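Local atomic coordinates of 2-Keto-3-deoxy-(6-phospho-)gluconate aldolase (Thermoproteus tenax, PDB entry 2R91), a protein that is a TIM-barrel aldolase of the dihydrodipicolinate synthetase family whose chains assemble in fours. Residues Q70-N75 with V94-P99; L127-A132 with V152-E157; V247-G252 with W272-V277. All coordinates share one frame; numbering follows the deposited sequence.

The three contacts follow one another along the chain. Interactions 1 and 2 belong to the closed eight-stranded parallel barrel: the first joins the end of strand 67-70 and its loop to strand 93-96, the second joins strands 125-129 and 149-154. Strands 93-96 and 125-129 are neighbours, so the two contacts, with centres about 13 Å apart, touch, notably where Gln70 and Leu97 pack on Tyr128. Both also meet the second subunit. Interaction 3 pairs helices 239-251 and 267-276 across the chain's centre from the others, its centre about 32 Å from that of interaction 1 and 27 Å from that of interaction 2. Barrel rim and carboxy-terminal helices are thus separate packing regions.

Interaction 1: residues Q70-N75 with V94-P99; sequences QVASLN and VASLPP
Gln70 folds its side chain over the departing end of strand 93-96 and offers its carboxamide to the backbone of Leu97. The chain bends about CB-CG (chi2 74°), which brings OE1 to 3.2 Å from Leu97 N. That N-H arrives in the carbonyl plane on a lone pair, and the bond is nearly straight, 165° at the hydrogen. A second donor, Ala72 N, lies 3.1 Å from the same Gln70 OE1, tilted 30° from the plane. NE2 turns instead toward Ala95 and packs on Tyr128 of the next strand.

At the backbone, Gln70 pairs with Ala95 in parallel register, and Val71 N donates to Ala95 O at 2.8 Å. Val71 then splays its two methyls along strand 93-96: CG1 crosses Val94 obliquely, 4.1 Å from its CB, while CG2 lies against CB of Ser96. Ala72 points its methyl toward the same strand end, with CB 3.3 Å from Ser96 OG and also against Leu97 CB. The Ser96 hydroxyl reaches forward to its successor, OG donating to Leu97 O at 2.6 Å, and is further hydrogen-bonded to Tyr113 of helix 107-120.

Two backbone donors gripping one amide oxygen hold the Gln70 carboxamide in a fixed rotation, and this side-chain oxygen serves as an acceptor where regular strand pairing gives out, tying the two diverging loops together in a buried setting.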
# COMPACT_ATOMS: atom_id res chain seq x y z
N GLN A 70 -17.36 -18.91 12.49
CA GLN A 70 -16.33 -18.63 11.49
C GLN A 70 -15.63 -19.95 11.15
O GLN A 70 -15.05 -20.56 12.04
CB GLN A 70 -15.25 -17.67 12.06
CG GLN A 70 -13.77 -17.91 11.41
CD GLN A 70 -14.00 -17.35 10.17
OE1 GLN A 70 -13.57 -17.76 9.10
NE2 GLN A 70 -14.95 -16.43 10.28
N VAL A 71 -15.64 -20.36 9.88
CA VAL A 71 -15.18 -21.73 9.54
C VAL A 71 -13.90 -21.85 8.68
O VAL A 71 -13.46 -22.97 8.35
CB VAL A 71 -16.34 -22.52 8.88
CG1 VAL A 71 -17.56 -22.57 9.81
CG2 VAL A 71 -16.70 -21.94 7.49
N ALA A 72 -13.27 -20.73 8.32
CA ALA A 72 -12.20 -20.80 7.33
C ALA A 72 -11.06 -21.74 7.76
O ALA A 72 -10.67 -21.78 8.92
CB ALA A 72 -11.60 -19.43 7.05
N SER A 73 -10.51 -22.43 6.78
CA SER A 73 -9.29 -23.22 6.98
C SER A 73 -8.52 -23.20 5.69
O SER A 73 -9.12 -23.18 4.62
CB SER A 73 -9.63 -24.66 7.34
OG SER A 73 -8.43 -25.41 7.46
N LEU A 74 -7.19 -23.29 5.77
CA LEU A 74 -6.40 -23.42 4.55
C LEU A 74 -6.36 -24.88 4.01
O LEU A 74 -5.71 -25.17 3.00
CB LEU A 74 -4.99 -22.82 4.72
CG LEU A 74 -5.00 -21.30 5.03
CD1 LEU A 74 -3.56 -20.77 5.11
CD2 LEU A 74 -5.76 -20.50 3.98
N ASN A 75 -7.12 -25.76 4.64
CA ASN A 75 -7.55 -27.00 4.03
C ASN A 75 -9.07 -26.87 3.88
O ASN A 75 -9.78 -26.97 4.86
CB ASN A 75 -7.23 -28.19 4.92
CG ASN A 75 -7.78 -29.51 4.36
OD1 ASN A 75 -8.52 -29.52 3.38
ND2 ASN A 75 -7.37 -30.64 4.96
N VAL A 94 -23.13 -19.60 9.25
CA VAL A 94 -21.67 -19.74 9.31
C VAL A 94 -21.05 -18.59 8.52
O VAL A 94 -21.70 -18.03 7.65
CB VAL A 94 -21.17 -21.07 8.70
CG1 VAL A 94 -21.62 -22.26 9.61
CG2 VAL A 94 -21.68 -21.24 7.28
N ALA A 95 -19.79 -18.24 8.82
CA ALA A 95 -19.09 -17.19 8.09
C ALA A 95 -17.75 -17.74 7.67
O ALA A 95 -17.24 -18.67 8.29
CB ALA A 95 -18.91 -15.95 8.97
N SER A 96 -17.15 -17.16 6.64
CA SER A 96 -15.76 -17.48 6.31
C SER A 96 -14.98 -16.27 5.81
O SER A 96 -15.48 -15.49 4.99
CB SER A 96 -15.65 -18.62 5.26
OG SER A 96 -14.29 -19.02 5.14
N LEU A 97 -13.76 -16.14 6.30
CA LEU A 97 -12.74 -15.36 5.62
C LEU A 97 -12.62 -15.93 4.22
O LEU A 97 -12.85 -17.13 4.01
CB LEU A 97 -11.40 -15.54 6.34
CG LEU A 97 -11.29 -14.99 7.77
CD1 LEU A 97 -10.07 -15.56 8.51
CD2 LEU A 97 -11.20 -13.44 7.76
N PRO A 98 -12.21 -15.08 3.25
CA PRO A 98 -11.72 -15.62 1.99
C PRO A 98 -10.42 -16.39 2.26
O PRO A 98 -9.74 -16.13 3.24
CB PRO A 98 -11.37 -14.37 1.17
CG PRO A 98 -12.09 -13.18 1.86
CD PRO A 98 -12.12 -13.60 3.32
N PRO A 99 -10.04 -17.30 1.36
CA PRO A 99 -8.71 -17.91 1.51
C PRO A 99 -7.65 -16.82 1.76
O PRO A 99 -7.60 -15.83 1.03
CB PRO A 99 -8.49 -18.56 0.13
CG PRO A 99 -9.96 -19.05 -0.25
CD PRO A 99 -10.80 -17.82 0.21

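Interaction 2: residues L127-A132 with V152-E157; sequences LYNYPA and VKDTNE. With SO4 (sulfate ion), chain E.
Lys153 lies alongside Tyr128 on adjacent parallel strands, the axes of 127-129 and 152-154 diverging by only 5°. The backbones are joined by regular hydrogen bonds, among them Lys153 N to Leu127 O at 2.8 Å. The lysine CB is 4.0 Å from Tyr128 CD1; CG lies opposite the backbone N (chi1 169°), and the chain runs beside the tyrosine. CG passes the same ring carbon, and CD presses closest, 3.3 Å from Tyr128 CD1. CE moves on past Tyr128 CE1 and comes 3.3 Å from O1 of the sulfate, probably an ion from the crystallisation medium. At the tip, NZ is hydrogen-bonded to O1 and O2 of the anion and weakly to Val194 O, although its modelled position is less certain because it stands too near Thr155.

The same sulfate O1 takes a very short hydrogen bond of 2.5 Å from Tyr128 OH, which also bonds Thr41. Thr42 OG1 holds the ion too. Thr155 OG1 is modelled within hydrogen-bonding distance of sulfate O1, its place doubtful for the same reason, whereas CG2 sits 3.6 Å from the centroid of the Tyr130 ring, over its face and 6° off the normal, a CH-pi contact. Pro103 of the second subunit packs on Tyr130.

Lysine and tyrosine from strands 125-129 and 149-154 thus meet at the carboxy-terminal strand ends, where TIM barrels place their active sites.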
# COMPACT_ATOMS: atom_id res chain seq x y z
N LEU A 127 -20.02 -13.74 4.18
CA LEU A 127 -18.65 -13.37 3.88
C LEU A 127 -18.08 -12.62 5.08
O LEU A 127 -18.71 -11.70 5.60
CB LEU A 127 -18.60 -12.53 2.60
CG LEU A 127 -17.31 -11.72 2.39
CD1 LEU A 127 -16.07 -12.57 2.09
CD2 LEU A 127 -17.54 -10.63 1.32
N TYR A 128 -16.92 -13.03 5.56
CA TYR A 128 -16.19 -12.30 6.59
C TYR A 128 -14.96 -11.72 5.91
O TYR A 128 -13.97 -12.43 5.64
CB TYR A 128 -15.83 -13.23 7.78
CG TYR A 128 -14.89 -12.66 8.85
CD1 TYR A 128 -14.81 -11.27 9.11
CD2 TYR A 128 -14.12 -13.51 9.63
CE1 TYR A 128 -13.94 -10.78 10.10
CE2 TYR A 128 -13.26 -13.04 10.60
CZ TYR A 128 -13.18 -11.68 10.85
OH TYR A 128 -12.31 -11.28 11.84
N ASN A 129 -15.05 -10.43 5.60
CA ASN A 129 -14.05 -9.72 4.82
C ASN A 129 -13.16 -8.93 5.78
O ASN A 129 -13.65 -8.27 6.69
CB ASN A 129 -14.78 -8.81 3.81
CG ASN A 129 -13.85 -8.20 2.75
OD1 ASN A 129 -13.72 -6.97 2.66
ND2 ASN A 129 -13.26 -9.04 1.94
N TYR A 130 -11.84 -9.03 5.61
CA TYR A 130 -10.90 -8.39 6.51
C TYR A 130 -9.60 -8.20 5.74
O TYR A 130 -8.61 -8.91 5.97
CB TYR A 130 -10.68 -9.23 7.78
CG TYR A 130 -9.94 -8.54 8.91
CD1 TYR A 130 -9.26 -7.33 8.70
CD2 TYR A 130 -9.90 -9.11 10.17
CE1 TYR A 130 -8.56 -6.71 9.74
CE2 TYR A 130 -9.23 -8.49 11.22
CZ TYR A 130 -8.56 -7.31 10.99
OH TYR A 130 -7.91 -6.70 12.02
N PRO A 131 -9.61 -7.28 4.77
CA PRO A 131 -8.45 -7.19 3.85
C PRO A 131 -7.08 -6.99 4.49
O PRO A 131 -6.11 -7.57 3.99
CB PRO A 131 -8.80 -6.05 2.89
CG PRO A 131 -10.28 -5.85 3.04
CD PRO A 131 -10.70 -6.36 4.41
N ALA A 132 -6.99 -6.21 5.57
CA ALA A 132 -5.70 -6.03 6.24
C ALA A 132 -5.07 -7.34 6.77
O ALA A 132 -3.85 -7.45 6.85
CB ALA A 132 -5.81 -5.03 7.40
N VAL A 152 -22.71 -10.26 5.47
CA VAL A 152 -21.32 -9.77 5.35
C VAL A 152 -20.84 -9.17 6.66
O VAL A 152 -21.55 -8.36 7.30
CB VAL A 152 -21.16 -8.75 4.18
CG1 VAL A 152 -19.69 -8.35 3.98
CG2 VAL A 152 -21.73 -9.30 2.87
N LYS A 153 -19.64 -9.55 7.10
CA LYS A 153 -18.98 -8.84 8.18
C LYS A 153 -17.76 -8.24 7.56
O LYS A 153 -16.91 -8.98 7.07
CB LYS A 153 -18.56 -9.76 9.32
CG LYS A 153 -17.60 -9.05 10.37
CD LYS A 153 -16.98 -10.08 11.35
CE LYS A 153 -16.03 -9.53 12.47
NZ LYS A 153 -15.45 -8.14 12.32
N ASP A 154 -17.67 -6.90 7.55
CA ASP A 154 -16.58 -6.20 6.87
C ASP A 154 -15.75 -5.50 7.93
O ASP A 154 -16.16 -4.47 8.51
CB ASP A 154 -17.18 -5.23 5.83
CG ASP A 154 -16.12 -4.66 4.85
OD1 ASP A 154 -15.09 -5.31 4.60
OD2 ASP A 154 -16.33 -3.52 4.33
N THR A 155 -14.61 -6.11 8.27
CA THR A 155 -13.72 -5.52 9.27
C THR A 155 -12.81 -4.62 8.46
O THR A 155 -11.85 -5.06 7.86
CB THR A 155 -12.93 -6.58 10.12
OG1 THR A 155 -13.88 -7.31 10.92
CG2 THR A 155 -11.98 -5.87 11.10
N ASN A 156 -13.16 -3.33 8.44
CA ASN A 156 -12.69 -2.43 7.39
C ASN A 156 -12.87 -0.98 7.86
O ASN A 156 -13.95 -0.63 8.34
CB ASN A 156 -13.55 -2.67 6.15
CG ASN A 156 -12.90 -2.16 4.87
OD1 ASN A 156 -12.32 -1.06 4.83
ND2 ASN A 156 -12.94 -2.99 3.84
N GLU A 157 -11.84 -0.14 7.70
CA GLU A 157 -11.94 1.28 8.06
C GLU A 157 -12.78 2.08 7.06
O GLU A 157 -13.22 3.19 7.37
CB GLU A 157 -10.55 1.93 8.18
CG GLU A 157 -9.67 1.40 9.31
CD GLU A 157 -10.18 1.66 10.73
OE1 GLU A 157 -10.85 2.71 11.02
OE2 GLU A 157 -9.88 0.79 11.59
S SO4 E . -12.78 -9.25 14.36
O1 SO4 E . -12.80 -9.11 12.88
O2 SO4 E . -13.82 -8.31 14.83
O3 SO4 E . -12.88 -10.59 14.90
O4 SO4 E . -11.48 -8.81 14.93
O HOH W 1 -9.14 -4.47 6.88

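Interaction 3: residues V247-G252 with W272-V277; sequences VEIFQG and WLRAAV
Between residues 247-252 of helix 239-251 and 272-277 of helix 267-276, the nearest CA atoms are those of Ile249 and Arg274, 6.8 Å apart, and what joins the segments is apolar packing, without polar bonds between them.

Ile249 contributes the largest share of the buried surface, and its two branches take different partners. The longer one runs out extended, with CD1 anti to CA (chi2 167°), and its terminal methyl settles against the backbone of the other helix, CD1 lying 3.7 Å from Arg274 CA. The same methyl also touches Arg274 CG (3.8 Å from Ile249 CD1) and, more loosely, Leu273 CG (4.2 Å from Ile249 CD1). The shorter branch meets Val277 tip to tip, with CG2 of Ile249 4.0 Å from CG2 of Val277.

Phe250 completes the apolar patch. Its ring crosses Val277 obliquely and brings CZ within 4.0 Å of Val277 CG2, while Ile249 CG2 lies over the centre of one ring face. Val277 CG2 thus meets both the isoleucine methyl and the phenylalanine CZ, which also lies near Val277 CB. Leu273 and Val277 also pack on Leu246 of helix 239-251, and Phe250 reaches Ile230 of helix 217-237.

Only the aliphatic part of Arg274 joins this packing. Its chain continues extended past Ile249, and NE forms a salt bridge with Glu245, one turn before Ile249 on helix 239-251. Glu248, whose OE2 is held by Ala255 N, may add a weak favourable electrostatic term, its OE1 being 5.8 Å from Arg274 NH2. An apolar seam thus joins two of the carboxy-terminal helices that follow the last barrel strand, the helical extension carried by TIM-barrel proteins of this family.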
# COMPACT_ATOMS: atom_id res chain seq x y z
N VAL A 247 -11.10 -7.18 29.12
CA VAL A 247 -12.22 -7.89 29.76
C VAL A 247 -12.05 -7.96 31.28
O VAL A 247 -12.98 -7.65 32.03
CB VAL A 247 -12.41 -9.33 29.19
CG1 VAL A 247 -13.58 -10.09 29.93
CG2 VAL A 247 -12.66 -9.27 27.69
N GLU A 248 -10.88 -8.37 31.75
CA GLU A 248 -10.67 -8.43 33.21
C GLU A 248 -10.86 -7.05 33.84
O GLU A 248 -11.58 -6.89 34.84
CB GLU A 248 -9.27 -8.99 33.54
CG GLU A 248 -9.04 -10.33 32.87
CD GLU A 248 -8.13 -11.28 33.62
OE1 GLU A 248 -7.57 -10.90 34.70
OE2 GLU A 248 -7.99 -12.43 33.12
N ILE A 249 -10.22 -6.04 33.25
CA ILE A 249 -10.33 -4.66 33.76
C ILE A 249 -11.77 -4.15 33.87
O ILE A 249 -12.19 -3.68 34.93
CB ILE A 249 -9.53 -3.68 32.88
CG1 ILE A 249 -8.03 -3.93 33.06
CG2 ILE A 249 -9.89 -2.20 33.25
CD1 ILE A 249 -7.14 -3.22 31.99
N PHE A 250 -12.53 -4.25 32.79
CA PHE A 250 -13.84 -3.63 32.76
C PHE A 250 -14.98 -4.53 33.26
O PHE A 250 -16.04 -4.02 33.68
CB PHE A 250 -14.15 -3.14 31.36
CG PHE A 250 -13.34 -1.94 30.93
CD1 PHE A 250 -13.61 -0.67 31.45
CD2 PHE A 250 -12.33 -2.06 30.01
CE1 PHE A 250 -12.87 0.45 31.05
CE2 PHE A 250 -11.59 -0.95 29.60
CZ PHE A 250 -11.85 0.29 30.13
N GLN A 251 -14.80 -5.85 33.15
CA GLN A 251 -15.88 -6.80 33.52
C GLN A 251 -15.60 -7.53 34.84
O GLN A 251 -16.51 -8.10 35.42
CB GLN A 251 -16.14 -7.82 32.38
CG GLN A 251 -16.59 -7.19 31.07
CD GLN A 251 -17.83 -6.34 31.26
OE1 GLN A 251 -18.80 -6.77 31.91
NE2 GLN A 251 -17.80 -5.10 30.71
N GLY A 252 -14.36 -7.55 35.28
CA GLY A 252 -14.05 -8.00 36.63
C GLY A 252 -14.03 -9.50 36.87
O GLY A 252 -14.25 -9.96 38.01
N TRP A 272 0.67 -1.74 32.95
CA TRP A 272 0.69 -0.52 32.13
C TRP A 272 -0.70 -0.26 31.52
O TRP A 272 -1.22 0.87 31.51
CB TRP A 272 1.77 -0.60 31.04
CG TRP A 272 1.80 0.64 30.17
CD1 TRP A 272 2.54 1.77 30.39
CD2 TRP A 272 0.99 0.91 29.01
NE1 TRP A 272 2.27 2.70 29.42
CE2 TRP A 272 1.33 2.22 28.56
CE3 TRP A 272 0.04 0.17 28.27
CZ2 TRP A 272 0.76 2.81 27.43
CZ3 TRP A 272 -0.54 0.75 27.16
CH2 TRP A 272 -0.19 2.07 26.74
N LEU A 273 -1.34 -1.31 31.01
CA LEU A 273 -2.65 -1.12 30.41
C LEU A 273 -3.70 -0.71 31.41
O LEU A 273 -4.53 0.14 31.11
CB LEU A 273 -3.10 -2.42 29.69
CG LEU A 273 -4.39 -2.35 28.88
CD1 LEU A 273 -4.26 -1.34 27.72
CD2 LEU A 273 -4.77 -3.80 28.39
N ARG A 274 -3.68 -1.30 32.60
CA ARG A 274 -4.66 -0.96 33.63
C ARG A 274 -4.59 0.54 33.95
O ARG A 274 -5.61 1.20 34.06
CB ARG A 274 -4.44 -1.74 34.92
CG ARG A 274 -4.69 -3.25 34.83
CD ARG A 274 -4.03 -3.96 36.04
NE ARG A 274 -3.96 -5.42 35.88
CZ ARG A 274 -3.03 -6.20 36.43
NH1 ARG A 274 -2.04 -5.66 37.16
NH2 ARG A 274 -3.09 -7.53 36.24
N ALA A 275 -3.37 1.07 34.04
CA ALA A 275 -3.19 2.51 34.32
C ALA A 275 -3.58 3.35 33.11
O ALA A 275 -4.17 4.44 33.22
CB ALA A 275 -1.74 2.78 34.72
N ALA A 276 -3.25 2.85 31.92
CA ALA A 276 -3.56 3.56 30.68
C ALA A 276 -5.04 3.81 30.47
O ALA A 276 -5.42 4.83 29.88
CB ALA A 276 -2.98 2.83 29.49
N VAL A 277 -5.90 2.92 30.96
CA VAL A 277 -7.33 3.10 30.69
C VAL A 277 -8.11 3.56 31.94
O VAL A 277 -9.33 3.69 31.90
CB VAL A 277 -7.99 1.79 30.12
CG1 VAL A 277 -7.26 1.32 28.85
CG2 VAL A 277 -8.03 0.67 31.21